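PDB 5O63: restriction endonuclease UbaLAI from Unidentified, which cleaves DNA as a monomeric Type IIE restriction enzyme, its N-terminal B3 domain, described here bound to cognate DNA, recognising the target sequence. Local coordinates for residues Lys9-Ser14 with Ile110-Arg115; Ala26-Pro31 with Leu142-Ala147; Gly36-Leu41 with Asn100-Asp105. All blocks are in the same frame, centred on the assembly; numbering follows the deposited sequence. Where two conformers were deposited one is given.

Contact 1 of 3, residues Lys9-Ser14 with Ile110-Arg115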
# COMPACT_ATOMS: atom_id res chain seq x y z
N LYS A 9 13.98 1.41 -5.47
CA LYS A 9 15.12 0.53 -5.51
C LYS A 9 15.61 0.23 -4.09
O LYS A 9 15.99 -0.90 -3.78
CB LYS A 9 16.25 1.16 -6.39
CG LYS A 9 15.87 1.13 -7.87
CD LYS A 9 16.98 1.68 -8.82
CE LYS A 9 18.17 0.82 -8.85
NZ LYS A 9 19.04 1.11 -7.68
N GLU A 10 15.55 1.21 -3.21
CA GLU A 10 16.00 1.06 -1.84
C GLU A 10 15.08 0.06 -1.07
O GLU A 10 15.53 -0.78 -0.25
CB GLU A 10 16.01 2.44 -1.16
CG GLU A 10 16.90 2.52 0.10
N LEU A 11 13.80 0.16 -1.36
CA LEU A 11 12.83 -0.72 -0.68
C LEU A 11 13.08 -2.18 -1.12
O LEU A 11 13.07 -3.14 -0.28
CB LEU A 11 11.40 -0.23 -1.00
CG LEU A 11 10.21 -0.90 -0.36
CD1 LEU A 11 10.49 -1.12 1.11
CD2 LEU A 11 9.08 0.08 -0.51
N VAL A 12 13.33 -2.38 -2.42
CA VAL A 12 13.57 -3.76 -2.89
C VAL A 12 14.88 -4.28 -2.34
O VAL A 12 14.98 -5.42 -1.84
CB VAL A 12 13.48 -3.81 -4.42
CG1 VAL A 12 13.99 -5.09 -4.96
CG2 VAL A 12 12.00 -3.57 -4.83
N ARG A 13 15.92 -3.46 -2.40
CA ARG A 13 17.20 -3.90 -1.85
C ARG A 13 17.07 -4.22 -0.34
O ARG A 13 17.81 -5.08 0.14
CB ARG A 13 18.28 -2.85 -2.12
CG ARG A 13 18.34 -1.78 -1.06
N SER A 14 16.10 -3.62 0.38
CA SER A 14 16.04 -3.84 1.82
C SER A 14 15.50 -5.24 2.07
O SER A 14 15.62 -5.76 3.19
CB SER A 14 15.19 -2.77 2.55
OG SER A 14 13.83 -2.81 2.19
N ILE A 110 1.96 3.19 1.05
CA ILE A 110 2.55 2.92 -0.25
C ILE A 110 2.65 1.42 -0.43
O ILE A 110 3.18 0.73 0.43
CB ILE A 110 3.93 3.54 -0.40
CG1 ILE A 110 3.88 5.06 -0.20
CG2 ILE A 110 4.55 3.09 -1.81
CD1 ILE A 110 5.24 5.65 -0.20
N PHE A 111 2.13 0.91 -1.54
CA PHE A 111 2.31 -0.48 -1.91
C PHE A 111 3.13 -0.48 -3.19
O PHE A 111 2.87 0.29 -4.10
CB PHE A 111 0.99 -1.20 -2.17
CG PHE A 111 0.06 -1.29 -0.98
CD1 PHE A 111 -0.01 -2.48 -0.29
CD2 PHE A 111 -0.80 -0.22 -0.65
CE1 PHE A 111 -0.90 -2.60 0.81
CE2 PHE A 111 -1.67 -0.35 0.46
CZ PHE A 111 -1.69 -1.54 1.14
N LEU A 112 4.10 -1.36 -3.28
CA LEU A 112 4.92 -1.47 -4.48
C LEU A 112 4.87 -2.92 -4.93
O LEU A 112 5.02 -3.81 -4.08
CB LEU A 112 6.37 -1.07 -4.19
CG LEU A 112 7.34 -0.91 -5.34
CD1 LEU A 112 7.06 0.42 -6.00
CD2 LEU A 112 8.83 -1.04 -4.85
N PHE A 113 4.62 -3.17 -6.21
CA PHE A 113 4.74 -4.51 -6.75
C PHE A 113 5.97 -4.50 -7.61
O PHE A 113 6.03 -3.75 -8.58
CB PHE A 113 3.51 -4.97 -7.55
CG PHE A 113 3.69 -6.35 -8.14
CD1 PHE A 113 3.55 -7.48 -7.34
CD2 PHE A 113 4.07 -6.51 -9.46
CE1 PHE A 113 3.74 -8.76 -7.87
CE2 PHE A 113 4.25 -7.78 -10.00
CZ PHE A 113 4.08 -8.91 -9.20
N ALA A 114 6.98 -5.27 -7.24
CA ALA A 114 8.22 -5.25 -8.03
C ALA A 114 8.51 -6.58 -8.71
O ALA A 114 8.34 -7.65 -8.12
CB ALA A 114 9.38 -4.82 -7.16
N ARG A 115 8.96 -6.52 -9.97
CA ARG A 115 9.66 -7.64 -10.60
C ARG A 115 11.13 -7.52 -10.25
O ARG A 115 11.73 -6.44 -10.32
CB ARG A 115 9.47 -7.62 -12.11
CG ARG A 115 8.05 -7.42 -12.58
CD ARG A 115 7.36 -8.73 -12.86
NE ARG A 115 5.97 -8.50 -13.23
CZ ARG A 115 5.03 -9.44 -13.21
NH1 ARG A 115 5.35 -10.68 -12.85
NH2 ARG A 115 3.78 -9.15 -13.55

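Contact 2 of 3, residues Ala26-Pro31 with Leu142-Ala147. With nucleotides of chain D.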
# COMPACT_ATOMS: atom_id res chain seq x y z
N ALA A 26 -0.26 4.21 -4.21
CA ALA A 26 -0.10 5.01 -2.98
C ALA A 26 -1.40 5.72 -2.71
O ALA A 26 -2.07 6.22 -3.63
CB ALA A 26 1.00 5.99 -3.10
N LYS A 27 -1.75 5.77 -1.44
CA LYS A 27 -3.06 6.28 -1.02
C LYS A 27 -2.88 7.15 0.22
O LYS A 27 -2.28 6.74 1.23
CB LYS A 27 -4.07 5.17 -0.72
CG LYS A 27 -5.48 5.73 -0.43
CD LYS A 27 -6.41 4.67 0.21
CE LYS A 27 -7.82 5.30 0.38
NZ LYS A 27 -8.74 4.38 1.23
N VAL A 28 -3.40 8.38 0.15
CA VAL A 28 -3.59 9.16 1.37
C VAL A 28 -4.85 8.65 2.04
O VAL A 28 -5.95 8.64 1.43
CB VAL A 28 -3.76 10.69 1.05
CG1 VAL A 28 -3.94 11.48 2.30
CG2 VAL A 28 -2.55 11.18 0.19
N LEU A 29 -4.68 8.16 3.26
CA LEU A 29 -5.79 7.46 3.91
C LEU A 29 -6.93 8.44 4.21
O LEU A 29 -6.70 9.67 4.31
CB LEU A 29 -5.37 6.78 5.24
CG LEU A 29 -4.29 5.70 5.00
CD1 LEU A 29 -4.22 4.96 6.38
CD2 LEU A 29 -4.63 4.84 3.82
N THR A 30 -8.13 7.90 4.41
CA THR A 30 -9.23 8.71 4.99
C THR A 30 -9.34 8.35 6.47
O THR A 30 -8.81 7.25 6.87
CB THR A 30 -10.61 8.46 4.31
OG1 THR A 30 -11.18 7.21 4.75
CG2 THR A 30 -10.47 8.37 2.76
N PRO A 31 -10.00 9.13 7.28
CA PRO A 31 -9.98 8.90 8.73
C PRO A 31 -10.51 7.52 9.07
O PRO A 31 -10.00 6.91 10.08
CB PRO A 31 -10.87 10.02 9.29
CG PRO A 31 -10.47 11.22 8.31
CD PRO A 31 -10.48 10.51 6.97
N LEU A 142 7.44 12.31 -3.03
CA LEU A 142 7.96 11.34 -4.00
C LEU A 142 6.88 10.65 -4.80
O LEU A 142 7.11 10.36 -5.96
CB LEU A 142 8.78 10.22 -3.34
CG LEU A 142 9.79 10.49 -2.29
CD1 LEU A 142 10.21 9.20 -1.64
CD2 LEU A 142 10.89 11.06 -3.05
N CYS A 143 5.73 10.34 -4.19
CA CYS A 143 4.70 9.60 -4.89
C CYS A 143 3.83 10.48 -5.78
O CYS A 143 3.33 10.02 -6.81
CB CYS A 143 3.76 8.91 -3.91
SG CYS A 143 4.66 7.61 -2.97
N PHE A 144 3.61 11.74 -5.34
CA PHE A 144 2.61 12.60 -6.01
C PHE A 144 3.19 13.89 -6.63
O PHE A 144 2.50 14.60 -7.38
CB PHE A 144 1.53 13.00 -4.99
CG PHE A 144 0.64 11.87 -4.58
CD1 PHE A 144 -0.50 11.54 -5.34
CD2 PHE A 144 0.96 11.08 -3.45
CE1 PHE A 144 -1.34 10.50 -4.96
CE2 PHE A 144 0.10 10.06 -3.06
CZ PHE A 144 -1.05 9.75 -3.82
N GLY A 145 4.42 14.24 -6.27
CA GLY A 145 5.02 15.51 -6.64
C GLY A 145 4.89 16.68 -5.66
O GLY A 145 4.24 16.54 -4.64
N GLU A 146 5.46 17.84 -5.99
CA GLU A 146 5.44 19.03 -5.11
C GLU A 146 4.32 20.02 -5.41
O GLU A 146 4.01 20.89 -4.61
CB GLU A 146 6.77 19.78 -5.19
CG GLU A 146 7.97 18.93 -4.91
CD GLU A 146 8.16 18.68 -3.42
OE1 GLU A 146 7.29 19.09 -2.62
OE2 GLU A 146 9.19 18.05 -3.04
N ALA A 147 3.68 19.84 -6.54
CA ALA A 147 2.71 20.84 -6.97
C ALA A 147 1.30 20.59 -6.43
O ALA A 147 0.51 21.50 -6.38
CB ALA A 147 2.69 20.90 -8.47
P DC D 4 -14.22 9.13 6.08
OP1 DC D 4 -13.94 10.57 6.43
OP2 DC D 4 -13.08 8.12 6.26
O5' DC D 4 -15.41 8.56 6.95
C5' DC D 4 -16.67 9.37 7.01
C4' DC D 4 -17.68 8.67 7.87
O4' DC D 4 -18.07 7.43 7.24
C3' DC D 4 -17.12 8.28 9.25
O3' DC D 4 -17.94 8.90 10.25
C2' DC D 4 -17.27 6.75 9.30
C1' DC D 4 -18.38 6.54 8.23
N1 DC D 4 -18.32 5.20 7.64
C2 DC D 4 -19.28 4.24 8.03
O2 DC D 4 -20.24 4.57 8.80
N3 DC D 4 -19.19 2.99 7.50
C4 DC D 4 -18.18 2.66 6.67
N4 DC D 4 -18.13 1.38 6.23
C5 DC D 4 -17.17 3.63 6.26
C6 DC D 4 -17.26 4.86 6.80
P DC D 3 -12.59 8.55 -0.27
OP1 DC D 3 -12.26 10.03 -0.19
OP2 DC D 3 -11.51 7.51 -0.41
O5' DC D 3 -13.48 8.17 0.99
C5' DC D 3 -14.57 8.98 1.30
C4' DC D 3 -15.38 8.39 2.40
O4' DC D 3 -16.00 7.17 1.96
C3' DC D 3 -14.58 8.00 3.65
O3' DC D 3 -14.71 9.10 4.56
C2' DC D 3 -15.32 6.72 4.13
C1' DC D 3 -16.53 6.66 3.19
N1 DC D 3 -17.07 5.35 2.99
C2 DC D 3 -18.37 5.08 3.46
O2 DC D 3 -19.03 6.02 3.97
N3 DC D 3 -18.86 3.81 3.37
C4 DC D 3 -18.11 2.82 2.85
N4 DC D 3 -18.67 1.62 2.74
C5 DC D 3 -16.75 3.07 2.38
C6 DC D 3 -16.28 4.34 2.46

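Contact 3 of 3, residues Gly36-Leu41 with Asn100-Asp105. With nucleotides of chain D; nucleotides of chain C.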
# COMPACT_ATOMS: atom_id res chain seq x y z
N GLY A 36 -6.70 -2.59 10.16
CA GLY A 36 -7.54 -3.75 9.92
C GLY A 36 -8.91 -3.80 10.64
O GLY A 36 -9.80 -4.50 10.14
N ARG A 37 -9.08 -3.05 11.72
CA ARG A 37 -10.40 -2.94 12.30
C ARG A 37 -11.38 -2.45 11.21
O ARG A 37 -12.42 -3.06 10.96
CB ARG A 37 -10.37 -1.96 13.50
CG ARG A 37 -11.59 -2.15 14.47
CD ARG A 37 -12.84 -1.45 13.95
NE ARG A 37 -13.91 -1.44 14.99
CZ ARG A 37 -14.13 -0.43 15.85
NH1 ARG A 37 -13.40 0.70 15.79
NH2 ARG A 37 -15.09 -0.53 16.80
N HIS A 38 -10.98 -1.39 10.48
CA HIS A 38 -11.63 -1.00 9.26
C HIS A 38 -10.85 -1.27 7.99
O HIS A 38 -11.45 -1.32 6.90
CB HIS A 38 -11.90 0.53 9.29
CG HIS A 38 -12.84 0.92 10.37
ND1 HIS A 38 -12.87 2.21 10.88
CD2 HIS A 38 -13.78 0.22 11.05
CE1 HIS A 38 -13.80 2.29 11.81
NE2 HIS A 38 -14.38 1.10 11.94
N GLY A 39 -9.53 -1.49 8.13
CA GLY A 39 -8.69 -1.78 6.95
C GLY A 39 -8.43 -0.53 6.13
O GLY A 39 -8.90 0.56 6.49
N VAL A 40 -7.69 -0.73 5.06
CA VAL A 40 -7.53 0.35 4.10
C VAL A 40 -8.44 0.00 2.94
O VAL A 40 -8.29 -1.02 2.27
CB VAL A 40 -6.07 0.48 3.66
CG1 VAL A 40 -5.98 1.46 2.44
CG2 VAL A 40 -5.23 1.00 4.84
N LEU A 41 -9.36 0.94 2.64
CA LEU A 41 -10.34 0.70 1.58
C LEU A 41 -9.63 0.85 0.20
O LEU A 41 -8.87 1.80 0.01
CB LEU A 41 -11.52 1.72 1.69
CG LEU A 41 -12.60 1.48 0.63
CD1 LEU A 41 -13.36 0.13 0.83
CD2 LEU A 41 -13.60 2.69 0.77
N ASN A 100 -2.94 2.69 12.98
CA ASN A 100 -4.09 2.82 13.86
C ASN A 100 -4.16 4.18 14.60
O ASN A 100 -5.25 4.59 15.05
CB ASN A 100 -4.05 1.65 14.86
CG ASN A 100 -4.39 0.36 14.19
OD1 ASN A 100 -5.19 0.32 13.23
ND2 ASN A 100 -3.75 -0.74 14.66
N GLU A 101 -3.03 4.87 14.71
CA GLU A 101 -2.98 6.11 15.46
C GLU A 101 -3.66 7.21 14.65
O GLU A 101 -3.20 7.53 13.59
CB GLU A 101 -1.53 6.48 15.78
CG GLU A 101 -0.98 5.68 16.98
CD GLU A 101 -1.45 6.16 18.35
OE1 GLU A 101 -1.93 7.31 18.46
OE2 GLU A 101 -1.30 5.40 19.34
N ARG A 102 -4.74 7.79 15.18
CA ARG A 102 -5.59 8.70 14.40
C ARG A 102 -5.30 10.21 14.55
O ARG A 102 -5.92 11.01 13.84
CB ARG A 102 -7.08 8.47 14.78
CG ARG A 102 -7.64 7.12 14.37
CD ARG A 102 -7.46 6.89 12.84
NE ARG A 102 -8.49 6.05 12.20
CZ ARG A 102 -8.85 4.80 12.58
NH1 ARG A 102 -8.25 4.15 13.65
NH2 ARG A 102 -9.84 4.21 11.90
N ASN A 103 -4.41 10.61 15.45
CA ASN A 103 -4.22 12.04 15.74
C ASN A 103 -3.10 12.76 14.99
O ASN A 103 -2.63 13.84 15.39
CB ASN A 103 -3.98 12.19 17.24
CG ASN A 103 -5.20 11.88 18.06
OD1 ASN A 103 -6.29 12.39 17.76
ND2 ASN A 103 -5.05 11.03 19.06
N TYR A 104 -2.60 12.12 13.92
CA TYR A 104 -1.39 12.60 13.24
C TYR A 104 -1.63 12.63 11.78
O TYR A 104 -0.72 12.33 10.97
CB TYR A 104 -0.18 11.71 13.58
CG TYR A 104 0.03 11.74 15.06
CD1 TYR A 104 -0.46 10.71 15.86
CD2 TYR A 104 0.62 12.83 15.68
CE1 TYR A 104 -0.32 10.77 17.26
CE2 TYR A 104 0.78 12.89 17.05
CZ TYR A 104 0.30 11.86 17.84
OH TYR A 104 0.44 11.91 19.21
N ASP A 105 -2.86 12.96 11.38
CA ASP A 105 -3.17 12.97 9.93
C ASP A 105 -2.48 14.15 9.23
O ASP A 105 -2.23 15.19 9.87
CB ASP A 105 -4.67 13.06 9.71
CG ASP A 105 -5.40 11.71 9.90
OD1 ASP A 105 -6.64 11.70 9.74
OD2 ASP A 105 -4.71 10.66 10.12
P DG D 6 -19.40 5.11 16.51
OP1 DG D 6 -20.47 5.80 17.27
OP2 DG D 6 -17.96 5.40 16.72
O5' DG D 6 -19.55 3.52 16.72
C5' DG D 6 -20.79 2.89 16.69
C4' DG D 6 -20.60 1.40 16.93
O4' DG D 6 -20.05 0.82 15.70
C3' DG D 6 -19.60 1.06 18.04
O3' DG D 6 -20.05 -0.09 18.69
C2' DG D 6 -18.36 0.62 17.22
C1' DG D 6 -19.05 -0.06 16.04
N9 DG D 6 -18.15 -0.25 14.94
C8 DG D 6 -17.13 0.60 14.49
N7 DG D 6 -16.41 0.07 13.51
C5 DG D 6 -16.98 -1.20 13.32
C6 DG D 6 -16.57 -2.26 12.48
O6 DG D 6 -15.61 -2.27 11.65
N1 DG D 6 -17.38 -3.38 12.59
C2 DG D 6 -18.47 -3.47 13.46
N2 DG D 6 -19.14 -4.62 13.44
N3 DG D 6 -18.84 -2.49 14.30
C4 DG D 6 -18.04 -1.41 14.20
P DG D 7 -20.17 -0.19 20.30
OP1 DG D 7 -21.21 0.59 20.81
OP2 DG D 7 -18.78 -0.15 20.80
O5' DG D 7 -20.54 -1.72 20.44
C5' DG D 7 -21.76 -2.23 19.88
C4' DG D 7 -21.58 -3.72 19.56
O4' DG D 7 -20.72 -3.86 18.37
C3' DG D 7 -20.91 -4.53 20.65
O3' DG D 7 -21.54 -5.78 20.69
C2' DG D 7 -19.44 -4.66 20.15
C1' DG D 7 -19.65 -4.75 18.66
N9 DG D 7 -18.52 -4.27 17.91
C8 DG D 7 -17.96 -3.02 17.99
N7 DG D 7 -16.92 -2.89 17.19
C5 DG D 7 -16.83 -4.11 16.54
C6 DG D 7 -15.90 -4.55 15.54
O6 DG D 7 -14.95 -3.91 15.02
N1 DG D 7 -16.15 -5.87 15.16
C2 DG D 7 -17.19 -6.64 15.65
N2 DG D 7 -17.29 -7.94 15.18
N3 DG D 7 -18.07 -6.21 16.55
C4 DG D 7 -17.80 -4.97 16.97
P DC C 3 -9.26 -10.18 8.66
OP1 DC C 3 -9.12 -11.33 7.71
OP2 DC C 3 -9.37 -8.84 8.06
O5' DC C 3 -10.63 -10.45 9.43
C5' DC C 3 -10.83 -11.80 10.00
C4' DC C 3 -12.11 -11.81 10.82
O4' DC C 3 -11.99 -10.85 11.88
C3' DC C 3 -13.37 -11.41 10.14
O3' DC C 3 -13.90 -12.47 9.37
C2' DC C 3 -14.30 -11.11 11.33
C1' DC C 3 -13.33 -10.47 12.27
N1 DC C 3 -13.38 -8.98 12.32
C2 DC C 3 -14.35 -8.40 13.11
O2 DC C 3 -15.20 -9.13 13.63
N3 DC C 3 -14.32 -7.07 13.28
C4 DC C 3 -13.40 -6.29 12.62
N4 DC C 3 -13.43 -4.98 12.84
C5 DC C 3 -12.39 -6.87 11.77
C6 DC C 3 -12.42 -8.24 11.67
O HOH W 1 -6.91 -1.92 13.37

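Contact 1 of 3, residues Lys9-Ser14 with Ile110-Arg115
Leu11 and Val12, on the last turns of helix 3-14, lie across Leu112 and Ala114 of strand 108-116, the helix segment crossing the strand segment at -72° with their axes 10.2 Å apart at closest approach. This packs the N-terminal helix on the pseudobarrel of the B3 fold, in which strand 108-116 runs between strands 19-28 and 121-128. The backbones come nearest where Val12 CA stands 7.6 Å from Ala114 CA, a separation that leaves side chains to fill the gap, and no hydrogen bond spans it.

Alternation along the strand explains which residues take part. Leu112 and Ala114 both direct their side chains at the helix, whereas the intervening Phe113 faces elsewhere and meets Tyr123. Val12 carries the contact through one branch: CG2 lies anti to the carbonyl carbon and reaches the strand, its methyl settling 3.7 Å from Ala114 CB. The side chains of Val12 and Leu112 cross at about a right angle, and Val12 CG2 lies 4.1 Å from Leu112 CD2 in the conformer described. Tyr124 of strand 121-128 touches Leu11, Val12 and Ala114 alike and so extends the same apolar layer. Near the helix end, Ser14 turns its hydroxyl back on the preceding turn, where OG donates to Leu11 O over 2.6 Å, with the donor tilted 26° from the carbonyl plane.

Contact 2 of 3, residues Ala26-Pro31 with Leu142-Ala147
The hydrophobic core at one end of the barrel is closed by Cys143 and Phe144, the last residues of helix 136-144, which pack on Ala26 and Val28 of strand 19-28. Ala26 is small enough to let the helix approach, and its CA lies 6.9 Å from that of Cys143. Its methyl group serves two partners: Ala26 CB is 4.0 Å from Cys143 SG and 4.2 Å from Phe144 CE2. The far end of the same ring also meets the main chain, Phe144 CZ standing 3.7 Å from Ala26 O, while Val28 CG2 approaches Phe144 CE2 at 4.3 Å. Apart from the ring's approach to Ala26 O, the contacts are apolar, and no hydrogen bond joins the segments. Phe144 CG is anti to the carbonyl carbon (chi1 -70°), which carries the ring toward the strand, and the ring of Phe140, one turn earlier, stacks on it.

In this B3 domain, strand 19-28 meets the core and the loop after it reaches DNA. The strand hydrogen-bonds to both 108-116 and 155-159 before giving way to that loop. Asp33 OD2 takes a hydrogen bond from Thr30 N and a salt bridge from Lys27 NZ, so that one carboxylate oxygen ties the two together. Thr30 OG1 donates to OP2 of DC4 of chain D over 2.6 Å. The chi1 of 76° places OG1 between the backbone N and the carbonyl carbon, and CG2 of the same residue comes within 3.4 Å of OP2 of DC3 of chain D, so that the hydroxyl bonds one phosphate while the methyl packs beside the preceding one.

Contact 3 of 3, residues Gly36-Leu41 with Asn100-Asp105
Gly36, in a loop, and Asn100 are the nearest residues of the two segments, their CA atoms 8.4 Å apart, with no direct hydrogen bond between the segments. One water does the joining: it accepts from Arg37 N and donates to Asn100 OD1 at 2.8 Å, an oxygen that also takes Ser35 N. Farther along, Arg102 NH2 stands 3.8 Å from His38 ND1, guanidinium and ring planes 83° apart. Asp34 forms a salt bridge with NH2, while Arg102 NE bonds Pro31 O.

The loop carrying Arg37 and His38 reads the cognate DNA. Arg37, bent at chi2 (-81°), meets guanine DG7 of chain D edge-on: NE donates to O6 over 2.7 Å and NH2 to N7 over 3.0 Å, while N7 of DG6 lies over one guanidinium face. Arg37 O accepts from N4 of DC3 of chain C. His38 NE2 donates to N7 of DG6 at 2.8 Å, and ND1 bonds Asn32 O; acceptors at both nitrogens would be consistent with a protonated ring, although the nearby Arg102 charge would oppose it. Behind the reading loop, strand 40-41 pairs with strand 89-93 at the edge of the sheet, and segment 100-105 leads into strand 108-116.

How the contacts relate
The three contacts illustrate how chemistry follows position in a B3 domain. Contacts 1 and 2 are buried and mainly apolar, without hydrogen bonds between their segments, each setting a helix against neighbouring strands of one sheet. They join where Ile110 CD1 packs on Cys143 SG, although their centres are about 17 Å apart. Contact 3 is partly exposed and polar, its segments bridged by water beside the bases. Contact 2 is intermediate: its strand belongs to the core, but its loop hydrogen-bonds a phosphate and adjoins contact 3, with Lys27 NZ reaching Leu41 O and Leu29 packing on Val40. Contact 1, about 13 Å from the DNA at its nearest atom, touches neither the nucleic acid nor contact 3.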